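Local coordinates for acetyltransferase (Brucella abortus str. 2308 A, PDB 4ZBG), which probably transfers the acetyl group of bound acetyl coenzyme A to an acceptor amine, as a GNAT-family N-acetyltransferase, at residues Q24-A29 / L66-F71; S56-A59 / Q64-G67; G87-L92 / K103-G108. All blocks are in the same frame, centred on the assembly; numbering follows the deposited sequence. Where two conformers were deposited one is given.

Contact 1: Q24-A29 / L66-F71. With ACO (acetyl coenzyme *a), chain B.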
loop_
_atom_site.group_PDB
_atom_site.type_symbol
_atom_site.label_atom_id
_atom_site.label_comp_id
_atom_site.label_asym_id
_atom_site.label_seq_id
_atom_site.Cartn_x
_atom_site.Cartn_y
_atom_site.Cartn_z
ATOM N N GLN A 24 10.418 0.770 10.498
ATOM C CA GLN A 24 11.353 -0.328 10.738
ATOM C C GLN A 24 10.980 -1.577 9.934
ATOM O O GLN A 24 11.835 -2.220 9.327
ATOM C CB GLN A 24 11.390 -0.655 12.228
ATOM C CG GLN A 24 12.311 -1.798 12.607
ATOM C CD GLN A 24 12.134 -2.237 14.055
ATOM O OE1 GLN A 24 11.460 -1.571 14.846
ATOM N NE2 GLN A 24 12.731 -3.371 14.403
ATOM N N VAL A 25 9.698 -1.917 9.926
ATOM C CA VAL A 25 9.238 -3.069 9.160
ATOM C C VAL A 25 9.447 -2.850 7.658
ATOM O O VAL A 25 9.929 -3.735 6.942
ATOM C CB VAL A 25 7.771 -3.382 9.492
ATOM C CG1 VAL A 25 7.232 -4.429 8.545
ATOM C CG2 VAL A 25 7.655 -3.850 10.945
ATOM N N THR A 26 9.082 -1.664 7.189
ATOM C CA THR A 26 9.226 -1.320 5.787
ATOM C C THR A 26 10.692 -1.438 5.381
ATOM O O THR A 26 11.030 -2.054 4.365
ATOM C CB THR A 26 8.735 0.118 5.534
ATOM O OG1 THR A 26 7.356 0.213 5.892
ATOM C CG2 THR A 26 8.887 0.512 4.090
ATOM N N GLU A 27 11.579 -0.860 6.183
ATOM C CA GLU A 27 12.986 -0.859 5.822
ATOM C C GLU A 27 13.586 -2.255 5.883
ATOM O O GLU A 27 14.429 -2.599 5.056
ATOM C CB GLU A 27 13.757 0.172 6.647
ATOM C CG GLU A 27 13.343 1.579 6.222
ATOM C CD GLU A 27 13.999 2.705 6.986
ATOM O OE1 GLU A 27 14.621 2.475 8.038
ATOM O OE2 GLU A 27 13.866 3.849 6.519
ATOM N N ALA A 28 13.115 -3.083 6.817
ATOM C CA ALA A 28 13.570 -4.473 6.881
ATOM C C ALA A 28 13.123 -5.239 5.643
ATOM O O ALA A 28 13.886 -6.017 5.069
ATOM C CB ALA A 28 13.050 -5.152 8.133
ATOM N N ALA A 29 11.885 -5.017 5.218
ATOM C CA ALA A 29 11.352 -5.726 4.057
ATOM C C ALA A 29 12.104 -5.361 2.773
ATOM O O ALA A 29 12.354 -6.215 1.921
ATOM C CB ALA A 29 9.868 -5.440 3.903
ATOM N N LEU A 66 3.718 -6.696 12.165
ATOM C CA LEU A 66 4.272 -7.712 11.273
ATOM C C LEU A 66 4.285 -7.267 9.818
ATOM O O LEU A 66 5.033 -7.807 9.014
ATOM C CB LEU A 66 3.460 -8.998 11.364
ATOM C CG LEU A 66 3.352 -9.674 12.723
ATOM C CD1 LEU A 66 2.606 -10.978 12.541
ATOM C CD2 LEU A 66 4.728 -9.910 13.334
ATOM N N GLY A 67 3.424 -6.316 9.477
ATOM C CA GLY A 67 3.286 -5.892 8.103
ATOM C C GLY A 67 2.558 -4.580 8.037
ATOM O O GLY A 67 1.887 -4.188 8.996
ATOM N N HIS A 68 2.692 -3.913 6.899
ATOM C CA HIS A 68 2.132 -2.592 6.702
ATOM C C HIS A 68 1.760 -2.404 5.234
ATOM O O HIS A 68 2.409 -2.958 4.340
ATOM C CB HIS A 68 3.146 -1.517 7.107
ATOM C CG HIS A 68 2.710 -0.140 6.739
ATOM N ND1 HIS A 68 3.212 0.536 5.647
ATOM C CD2 HIS A 68 1.768 0.663 7.286
ATOM C CE1 HIS A 68 2.607 1.707 5.549
ATOM N NE2 HIS A 68 1.730 1.807 6.535
ATOM N N ILE A 69 0.723 -1.609 4.985
ATOM C CA ILE A 69 0.371 -1.220 3.625
ATOM C C ILE A 69 -0.026 0.250 3.575
ATOM O O ILE A 69 -0.727 0.733 4.470
ATOM C CB ILE A 69 -0.707 -2.150 3.038
ATOM C CG1 ILE A 69 -0.964 -1.843 1.560
ATOM C CG2 ILE A 69 -1.997 -2.062 3.855
ATOM C CD1 ILE A 69 -1.765 -2.931 0.893
ATOM N N ALA A 70 0.425 0.937 2.526
ATOM C CA ALA A 70 0.069 2.324 2.256
ATOM C C ALA A 70 -0.750 2.452 0.977
ATOM O O ALA A 70 -0.483 1.758 -0.007
ATOM C CB ALA A 70 1.326 3.170 2.120
ATOM N N PHE A 71 -1.713 3.369 0.999
ATOM C CA PHE A 71 -2.410 3.822 -0.194
ATOM C C PHE A 71 -2.375 5.336 -0.226
ATOM O O PHE A 71 -2.433 5.976 0.820
ATOM C CB PHE A 71 -3.868 3.384 -0.185
ATOM C CG PHE A 71 -4.067 1.905 -0.210
ATOM C CD1 PHE A 71 -4.013 1.159 0.956
ATOM C CD2 PHE A 71 -4.350 1.259 -1.403
ATOM C CE1 PHE A 71 -4.221 -0.203 0.929
ATOM C CE2 PHE A 71 -4.567 -0.105 -1.442
ATOM C CZ PHE A 71 -4.500 -0.840 -0.277
HETATM N N1A ACO B . 0.735 -21.909 1.459
HETATM C C2A ACO B . 1.349 -21.812 0.285
HETATM N N3A ACO B . 1.729 -20.646 -0.208
HETATM C C4A ACO B . 1.496 -19.517 0.472
HETATM C C5A ACO B . 0.861 -19.574 1.691
HETATM C C6A ACO B . 0.479 -20.832 2.179
HETATM N N6A ACO B . -0.190 -20.948 3.458
HETATM N N7A ACO B . 0.751 -18.323 2.153
HETATM C C8A ACO B . 1.294 -17.523 1.247
HETATM N N9A ACO B . 1.754 -18.220 0.222
HETATM C C1B ACO B . 2.414 -17.691 -0.971
HETATM C C2B ACO B . 1.649 -16.901 -1.733
HETATM O O2B ACO B . 0.796 -17.626 -2.646
HETATM C C3B ACO B . 2.758 -15.966 -2.555
HETATM O O3B ACO B . 3.391 -16.751 -3.602
HETATM P P3B ACO B . 2.927 -16.689 -5.180
HETATM O O7A ACO B . 3.879 -17.608 -5.909
HETATM O O8A ACO B . 3.049 -15.264 -5.666
HETATM O O9A ACO B . 1.497 -17.175 -5.252
HETATM C C4B ACO B . 3.656 -15.638 -1.622
HETATM O O4B ACO B . 3.532 -16.727 -0.489
HETATM C C5B ACO B . 3.453 -14.295 -0.897
HETATM O O5B ACO B . 2.094 -14.130 -0.577
HETATM P P1A ACO B . 1.616 -13.550 0.877
HETATM O O1A ACO B . 1.966 -14.482 1.997
HETATM O O2A ACO B . 0.173 -13.156 0.724
HETATM O O3A ACO B . 2.433 -12.164 1.026
HETATM P P2A ACO B . 3.609 -11.823 2.077
HETATM O O4A ACO B . 3.061 -11.734 3.466
HETATM O O5A ACO B . 4.804 -12.707 1.852
HETATM O O6A ACO B . 3.922 -10.306 1.605
HETATM C CBP ACO B . 5.216 -8.865 0.208
HETATM C CCP ACO B . 4.223 -10.030 0.256
HETATM C CDP ACO B . 5.454 -8.506 -1.257
HETATM C CEP ACO B . 4.601 -7.691 0.961
HETATM C CAP ACO B . 6.518 -9.305 0.879
HETATM O OAP ACO B . 7.123 -10.287 0.074
HETATM C C9P ACO B . 7.518 -8.170 1.107
HETATM O O9P ACO B . 7.451 -7.421 2.036
HETATM N N8P ACO B . 8.564 -8.075 0.130
HETATM C C7P ACO B . 9.599 -7.068 0.217
HETATM C C6P ACO B . 9.050 -5.677 -0.056
HETATM C C5P ACO B . 8.334 -5.620 -1.389
HETATM O O5P ACO B . 8.851 -5.970 -2.404
HETATM N N4P ACO B . 6.992 -5.117 -1.372
HETATM C C3P ACO B . 6.235 -5.027 -2.604
HETATM C C2P ACO B . 6.646 -3.796 -3.402
HETATM S S1P ACO B . 5.507 -3.597 -4.799
HETATM C C ACO B . 4.092 -2.736 -4.095
HETATM O O ACO B . 4.125 -2.330 -2.976
HETATM C CH3 ACO B . 2.875 -2.573 -4.989
HETATM O O HOH W 1 5.356 -0.398 3.992
#

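Contact 2: S56-A59 / Q64-G67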
loop_
_atom_site.group_PDB
_atom_site.type_symbol
_atom_site.label_atom_id
_atom_site.label_comp_id
_atom_site.label_asym_id
_atom_site.label_seq_id
_atom_site.Cartn_x
_atom_site.Cartn_y
_atom_site.Cartn_z
ATOM N N SER A 56 -3.543 3.609 5.800
ATOM C CA SER A 56 -2.329 2.980 6.286
ATOM C C SER A 56 -2.763 1.926 7.283
ATOM O O SER A 56 -3.329 2.258 8.328
ATOM C CB SER A 56 -1.447 4.023 6.962
ATOM O OG SER A 56 -0.279 3.426 7.501
ATOM N N LEU A 57 -2.545 0.658 6.935
ATOM C CA LEU A 57 -2.966 -0.451 7.786
ATOM C C LEU A 57 -1.758 -1.222 8.258
ATOM O O LEU A 57 -0.778 -1.370 7.522
ATOM C CB LEU A 57 -3.873 -1.420 7.029
ATOM C CG LEU A 57 -5.155 -0.878 6.406
ATOM C CD1 LEU A 57 -5.911 -2.004 5.716
ATOM C CD2 LEU A 57 -6.027 -0.194 7.442
ATOM N N VAL A 58 -1.851 -1.736 9.480
ATOM C CA VAL A 58 -0.844 -2.633 10.021
ATOM C C VAL A 58 -1.463 -3.977 10.370
ATOM O O VAL A 58 -2.635 -4.062 10.748
ATOM C CB VAL A 58 -0.117 -2.041 11.242
ATOM C CG1 VAL A 58 0.701 -0.822 10.846
ATOM C CG2 VAL A 58 -1.106 -1.726 12.368
ATOM N N ALA A 59 -0.659 -5.024 10.232
ATOM C CA ALA A 59 -0.957 -6.333 10.783
ATOM C C ALA A 59 -0.155 -6.429 12.072
ATOM O O ALA A 59 1.065 -6.278 12.058
ATOM C CB ALA A 59 -0.528 -7.413 9.825
ATOM N N GLN A 64 3.347 -6.407 18.171
ATOM C CA GLN A 64 4.379 -6.136 17.172
ATOM C C GLN A 64 3.751 -5.951 15.794
ATOM O O GLN A 64 2.843 -6.694 15.418
ATOM C CB GLN A 64 5.382 -7.292 17.117
ATOM C CG GLN A 64 6.494 -7.105 16.085
ATOM C CD GLN A 64 7.461 -8.274 16.031
ATOM O OE1 GLN A 64 8.684 -8.094 15.979
ATOM N NE2 GLN A 64 6.926 -9.476 16.051
ATOM N N VAL A 65 4.228 -4.958 15.052
ATOM C CA VAL A 65 3.808 -4.783 13.664
ATOM C C VAL A 65 4.499 -5.838 12.812
ATOM O O VAL A 65 5.726 -5.875 12.744
ATOM C CB VAL A 65 4.114 -3.369 13.137
ATOM C CG1 VAL A 65 3.773 -3.275 11.657
ATOM C CG2 VAL A 65 3.355 -2.312 13.934
ATOM N N LEU A 66 3.718 -6.696 12.165
ATOM C CA LEU A 66 4.272 -7.712 11.273
ATOM C C LEU A 66 4.285 -7.267 9.818
ATOM O O LEU A 66 5.033 -7.807 9.014
ATOM C CB LEU A 66 3.460 -8.998 11.364
ATOM C CG LEU A 66 3.352 -9.674 12.723
ATOM C CD1 LEU A 66 2.606 -10.978 12.541
ATOM C CD2 LEU A 66 4.728 -9.910 13.334
ATOM N N GLY A 67 3.424 -6.316 9.477
ATOM C CA GLY A 67 3.286 -5.892 8.103
ATOM C C GLY A 67 2.558 -4.580 8.037
ATOM O O GLY A 67 1.887 -4.188 8.996
#

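Contact 3: G87-L92 / K103-G108. With ACO (acetyl coenzyme *a), chain B.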
loop_
_atom_site.group_PDB
_atom_site.type_symbol
_atom_site.label_atom_id
_atom_site.label_comp_id
_atom_site.label_asym_id
_atom_site.label_seq_id
_atom_site.Cartn_x
_atom_site.Cartn_y
_atom_site.Cartn_z
ATOM N N GLY A 87 0.985 1.024 -2.344
ATOM C CA GLY A 87 2.397 0.810 -2.107
ATOM C C GLY A 87 3.053 1.898 -1.285
ATOM O O GLY A 87 2.644 3.056 -1.330
ATOM N N PRO A 88 4.104 1.540 -0.542
ATOM C CA PRO A 88 4.605 0.167 -0.398
ATOM C C PRO A 88 3.682 -0.730 0.421
ATOM O O PRO A 88 2.853 -0.249 1.193
ATOM C CB PRO A 88 5.912 0.365 0.377
ATOM C CG PRO A 88 5.678 1.598 1.160
ATOM C CD PRO A 88 4.890 2.503 0.249
ATOM N N VAL A 89 3.831 -2.033 0.208
ATOM C CA VAL A 89 3.336 -3.049 1.126
ATOM C C VAL A 89 4.561 -3.834 1.581
ATOM O O VAL A 89 5.435 -4.155 0.764
ATOM C CB VAL A 89 2.235 -3.939 0.484
ATOM C CG1 VAL A 89 2.701 -4.592 -0.816
ATOM C CG2 VAL A 89 1.744 -4.981 1.484
ATOM N N SER A 90 4.622 -4.129 2.878
ATOM C CA SER A 90 5.819 -4.685 3.498
ATOM C C SER A 90 5.424 -5.676 4.567
ATOM O O SER A 90 4.549 -5.387 5.373
ATOM C CB SER A 90 6.619 -3.577 4.201
ATOM O OG SER A 90 6.910 -2.501 3.334
ATOM N N VAL A 91 6.088 -6.822 4.596
ATOM C CA VAL A 91 5.897 -7.795 5.669
ATOM C C VAL A 91 7.278 -8.182 6.177
ATOM O O VAL A 91 8.200 -8.340 5.383
ATOM C CB VAL A 91 5.088 -9.027 5.185
ATOM C CG1 VAL A 91 5.072 -10.149 6.239
ATOM C CG2 VAL A 91 3.667 -8.610 4.818
ATOM N N LEU A 92 7.430 -8.324 7.495
ATOM C CA LEU A 92 8.706 -8.762 8.054
ATOM C C LEU A 92 9.171 -10.006 7.319
ATOM O O LEU A 92 8.395 -10.948 7.166
ATOM C CB LEU A 92 8.545 -9.108 9.530
ATOM C CG LEU A 92 8.478 -7.943 10.510
ATOM C CD1 LEU A 92 8.219 -8.463 11.916
ATOM C CD2 LEU A 92 9.763 -7.127 10.473
ATOM N N LYS A 103 -3.692 -10.555 3.145
ATOM C CA LYS A 103 -4.731 -10.049 4.040
ATOM C C LYS A 103 -4.719 -8.522 4.116
ATOM O O LYS A 103 -5.779 -7.896 4.099
ATOM C CB LYS A 103 -4.636 -10.683 5.435
ATOM C CG LYS A 103 -5.056 -12.131 5.442
ATOM C CD LYS A 103 -4.760 -12.779 6.784
ATOM C CE LYS A 103 -5.086 -14.267 6.767
ATOM N NZ LYS A 103 -4.419 -14.968 7.893
ATOM N N LEU A 104 -3.529 -7.927 4.199
ATOM C CA LEU A 104 -3.406 -6.468 4.214
ATOM C C LEU A 104 -3.950 -5.855 2.932
ATOM O O LEU A 104 -4.654 -4.844 2.961
ATOM C CB LEU A 104 -1.944 -6.062 4.391
ATOM C CG LEU A 104 -1.427 -6.195 5.820
ATOM C CD1 LEU A 104 0.086 -6.099 5.828
ATOM C CD2 LEU A 104 -2.040 -5.111 6.702
ATOM N N ILE A 105 -3.607 -6.459 1.802
ATOM C CA ILE A 105 -4.045 -5.939 0.511
ATOM C C ILE A 105 -5.561 -6.035 0.379
ATOM O O ILE A 105 -6.219 -5.060 0.015
ATOM C CB ILE A 105 -3.316 -6.634 -0.654
ATOM C CG1 ILE A 105 -1.822 -6.293 -0.621
ATOM C CG2 ILE A 105 -3.962 -6.255 -1.981
ATOM C CD1 ILE A 105 -0.968 -7.226 -1.450
ATOM N N ARG A 106 -6.127 -7.202 0.683
ATOM C CA ARG A 106 -7.572 -7.369 0.554
ATOM C C ARG A 106 -8.322 -6.414 1.477
ATOM O O ARG A 106 -9.322 -5.812 1.080
ATOM C CB ARG A 106 -7.985 -8.820 0.812
ATOM C CG ARG A 106 -7.598 -9.767 -0.309
ATOM C CD ARG A 106 -8.293 -11.108 -0.191
ATOM N NE ARG A 106 -7.812 -12.042 -1.206
ATOM C CZ ARG A 106 -6.706 -12.760 -1.080
ATOM N NH1 ARG A 106 -5.963 -12.637 0.009
ATOM N NH2 ARG A 106 -6.331 -13.594 -2.044
ATOM N N GLU A 107 -7.845 -6.268 2.706
ATOM C CA GLU A 107 -8.512 -5.379 3.635
ATOM C C GLU A 107 -8.389 -3.910 3.203
ATOM O O GLU A 107 -9.360 -3.147 3.280
ATOM C CB GLU A 107 -8.008 -5.617 5.058
ATOM C CG GLU A 107 -8.695 -4.759 6.090
ATOM C CD GLU A 107 -10.200 -4.938 6.132
ATOM O OE1 GLU A 107 -10.722 -6.032 5.794
ATOM O OE2 GLU A 107 -10.863 -3.964 6.529
ATOM N N GLY A 108 -7.210 -3.511 2.736
ATOM C CA GLY A 108 -7.029 -2.158 2.241
ATOM C C GLY A 108 -7.929 -1.829 1.067
ATOM O O GLY A 108 -8.555 -0.764 1.020
HETATM N N1A ACO B . 0.735 -21.909 1.459
HETATM C C2A ACO B . 1.349 -21.812 0.285
HETATM N N3A ACO B . 1.729 -20.646 -0.208
HETATM C C4A ACO B . 1.496 -19.517 0.472
HETATM C C5A ACO B . 0.861 -19.574 1.691
HETATM C C6A ACO B . 0.479 -20.832 2.179
HETATM N N6A ACO B . -0.190 -20.948 3.458
HETATM N N7A ACO B . 0.751 -18.323 2.153
HETATM C C8A ACO B . 1.294 -17.523 1.247
HETATM N N9A ACO B . 1.754 -18.220 0.222
HETATM C C1B ACO B . 2.414 -17.691 -0.971
HETATM C C2B ACO B . 1.649 -16.901 -1.733
HETATM O O2B ACO B . 0.796 -17.626 -2.646
HETATM C C3B ACO B . 2.758 -15.966 -2.555
HETATM O O3B ACO B . 3.391 -16.751 -3.602
HETATM P P3B ACO B . 2.927 -16.689 -5.180
HETATM O O7A ACO B . 3.879 -17.608 -5.909
HETATM O O8A ACO B . 3.049 -15.264 -5.666
HETATM O O9A ACO B . 1.497 -17.175 -5.252
HETATM C C4B ACO B . 3.656 -15.638 -1.622
HETATM O O4B ACO B . 3.532 -16.727 -0.489
HETATM C C5B ACO B . 3.453 -14.295 -0.897
HETATM O O5B ACO B . 2.094 -14.130 -0.577
HETATM P P1A ACO B . 1.616 -13.550 0.877
HETATM O O1A ACO B . 1.966 -14.482 1.997
HETATM O O2A ACO B . 0.173 -13.156 0.724
HETATM O O3A ACO B . 2.433 -12.164 1.026
HETATM P P2A ACO B . 3.609 -11.823 2.077
HETATM O O4A ACO B . 3.061 -11.734 3.466
HETATM O O5A ACO B . 4.804 -12.707 1.852
HETATM O O6A ACO B . 3.922 -10.306 1.605
HETATM C CBP ACO B . 5.216 -8.865 0.208
HETATM C CCP ACO B . 4.223 -10.030 0.256
HETATM C CDP ACO B . 5.454 -8.506 -1.257
HETATM C CEP ACO B . 4.601 -7.691 0.961
HETATM C CAP ACO B . 6.518 -9.305 0.879
HETATM O OAP ACO B . 7.123 -10.287 0.074
HETATM C C9P ACO B . 7.518 -8.170 1.107
HETATM O O9P ACO B . 7.451 -7.421 2.036
HETATM N N8P ACO B . 8.564 -8.075 0.130
HETATM C C7P ACO B . 9.599 -7.068 0.217
HETATM C C6P ACO B . 9.050 -5.677 -0.056
HETATM C C5P ACO B . 8.334 -5.620 -1.389
HETATM O O5P ACO B . 8.851 -5.970 -2.404
HETATM N N4P ACO B . 6.992 -5.117 -1.372
HETATM C C3P ACO B . 6.235 -5.027 -2.604
HETATM C C2P ACO B . 6.646 -3.796 -3.402
HETATM S S1P ACO B . 5.507 -3.597 -4.799
HETATM C C ACO B . 4.092 -2.736 -4.095
HETATM O O ACO B . 4.125 -2.330 -2.976
HETATM C CH3 ACO B . 2.875 -2.573 -4.989
#

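Contact 1: Q24-A29 / L66-F71
Val25 and Thr26, adjacent on one turn of helix 24-29, meet strand 66-71 in two quite different ways, and the pair illustrates how a helix can be dry at one point of its seat on a sheet and wet at the next. On the dry side the branch CG1 of Val25 stands anti to its backbone N (chi1 171°) and reaches the strand backbone itself. It lies 4.1 Å from Leu66 O and 4.2 Å from Gly67 CA. The methyl thus rests on bare backbone, with Val25 CA and Gly67 CA 6.7 Å apart. The two elements run nearly at right angles, 95° between their directions. This is the layout of the GNAT fold, in which an N-terminal helix crosses one face of the central sheet beside the acetyl coenzyme A cleft; from Ala29, at the far end of the segment, the carbonyl O approaches C7P of the cofactor to 3.3 Å.

One residue along, the packing gives way to water. Thr26 OG1 and His68 ND1 are 4.2 Å apart, and a single water molecule spans them. It donates to Thr26 OG1 at 2.8 Å and sits in the plane of the imidazole, at its edge, 2.9 Å from His68 ND1. Both polar ends have second partners that limit their rotation: OG1 of Thr26 is also bonded to Ile22 O in the preceding turn, while NE2 of His68 is bonded to Ser56 OG on the adjoining strand. Glu27 belongs to the outward side of the helix, where it pairs with Arg23 in a salt bridge.

Contact 2: S56-A59 / Q64-G67
Ala59 faces two residues of the partner strand at once, Leu66 and Gly67, and its carbonyl O is shared between their N-H groups. The stronger bond comes from Leu66 N, 2.7 Å from Ala59 O and almost in line with the C=O direction; Gly67 N adds only a weak, bent bond at 3.5 Å. In return Ala59 N donates to Gly67 O at 3.0 Å, approaching from above the carbonyl plane, 42° out of it.

Val58 can be traced outward from this backbone ladder. Its CA brings a C-H to within 3.3 Å of Gly67 O, giving that oxygen a second, softer partner. CB is 3.7 Å from the same Gly67 O. With CG1 placed anti to the carbonyl carbon (chi1 -66°), the branch meets CG1 of Val65 at 4.0 Å, the two side chains crossing at about a right angle, and it stays equally near Gly67 O. CG2 takes the place between the backbone N and the carbonyl carbon. Further out, Val58 touches Ile22 and Val65 touches Val25, both on helix 19-30, so this face of the hairpin is roofed by the helix. Ala59 and Leu66 instead meet Ile100 of helix 100-114.

Leu66, whose psi of -23° departs from extended strand values, supplies the extra residue opposite Ala59: a classic beta bulge in the antiparallel hairpin formed by strands 55-61 and 64-76.

Contact 3: G87-L92 / K103-G108
Val89 and Val91, two residues apart on strand 87-91, turn toward helix 103-108 and make the apolar part of the contact. CG2 of Val89 stands anti to the backbone N and meets Ile105 CG1 at 4.3 Å, while CG2 of Val91 reaches Leu104 CD1 at 4.5 Å. These are loose contacts, at the flank of Ile105 and at a branch end of Leu104, and no hydrogen bond joins the strand to the helix.

The polar interactions are made with acetyl coenzyme A, through the strand backbone. Val89 uses both its peptide groups: its N donates to the acetyl oxygen O of the cofactor at 3.2 Å, and its carbonyl O receives the pantetheine amide N4P at 2.8 Å in a nearly straight bond of 164°. Val91 N donates to the second pantetheine carbonyl, O9P, at 3.0 Å. The pantetheine thus pairs with the strand much as another strand would, a hallmark of the GNAT fold, and the bond to the thioester oxygen could help polarise it.

Van der Waals contacts add to these bonds. CG1 of Val89 packs 3.4 Å from the acetyl O, and CG2 of Val91 lies 3.5 Å from the pyrophosphate oxygen O4A. Gly87 has phi/psi 141/151°, where a CB would strike the carbonyl O of the residue before and also crowd the acetyl O; a cis peptide bond joins it to Pro88.

Between the segments run the glycine-rich loop and the first turn of helix 100-114, where Gly97, Gly99 and Gly101 offer backbone N-H groups to the cofactor. Strand 83-91, helix 100-114 and strand 119-122 form a beta-alpha-beta unit; Ile69 of strand 64-76 lies under Val89, Leu104 and Ile105, whereas Ser90 turns away from this helix to meet Thr26 and Ala29 of helix 19-30.

How the contacts relate
From the N terminus, helix 19-30 opens contact 1, which closes only when strand 64-76 has been laid down. Contact 2 opens within that long loop, at 56-59, and after a tight turn closes on the same strand as contact 1, sharing Leu66 and Gly67. Contact 3 follows in series, closing the short connection from strand 83-91 to helix 100-114. Backbone bonds along strand 64-76 stitch the three together, from Leu57 on one flank to Ser90, Gly87 and Leu92 on the other. Helix 19-30 and helix 100-114 pack on opposite faces of this sheet, and contacts 1 and 3 both border the acetyl coenzyme A site.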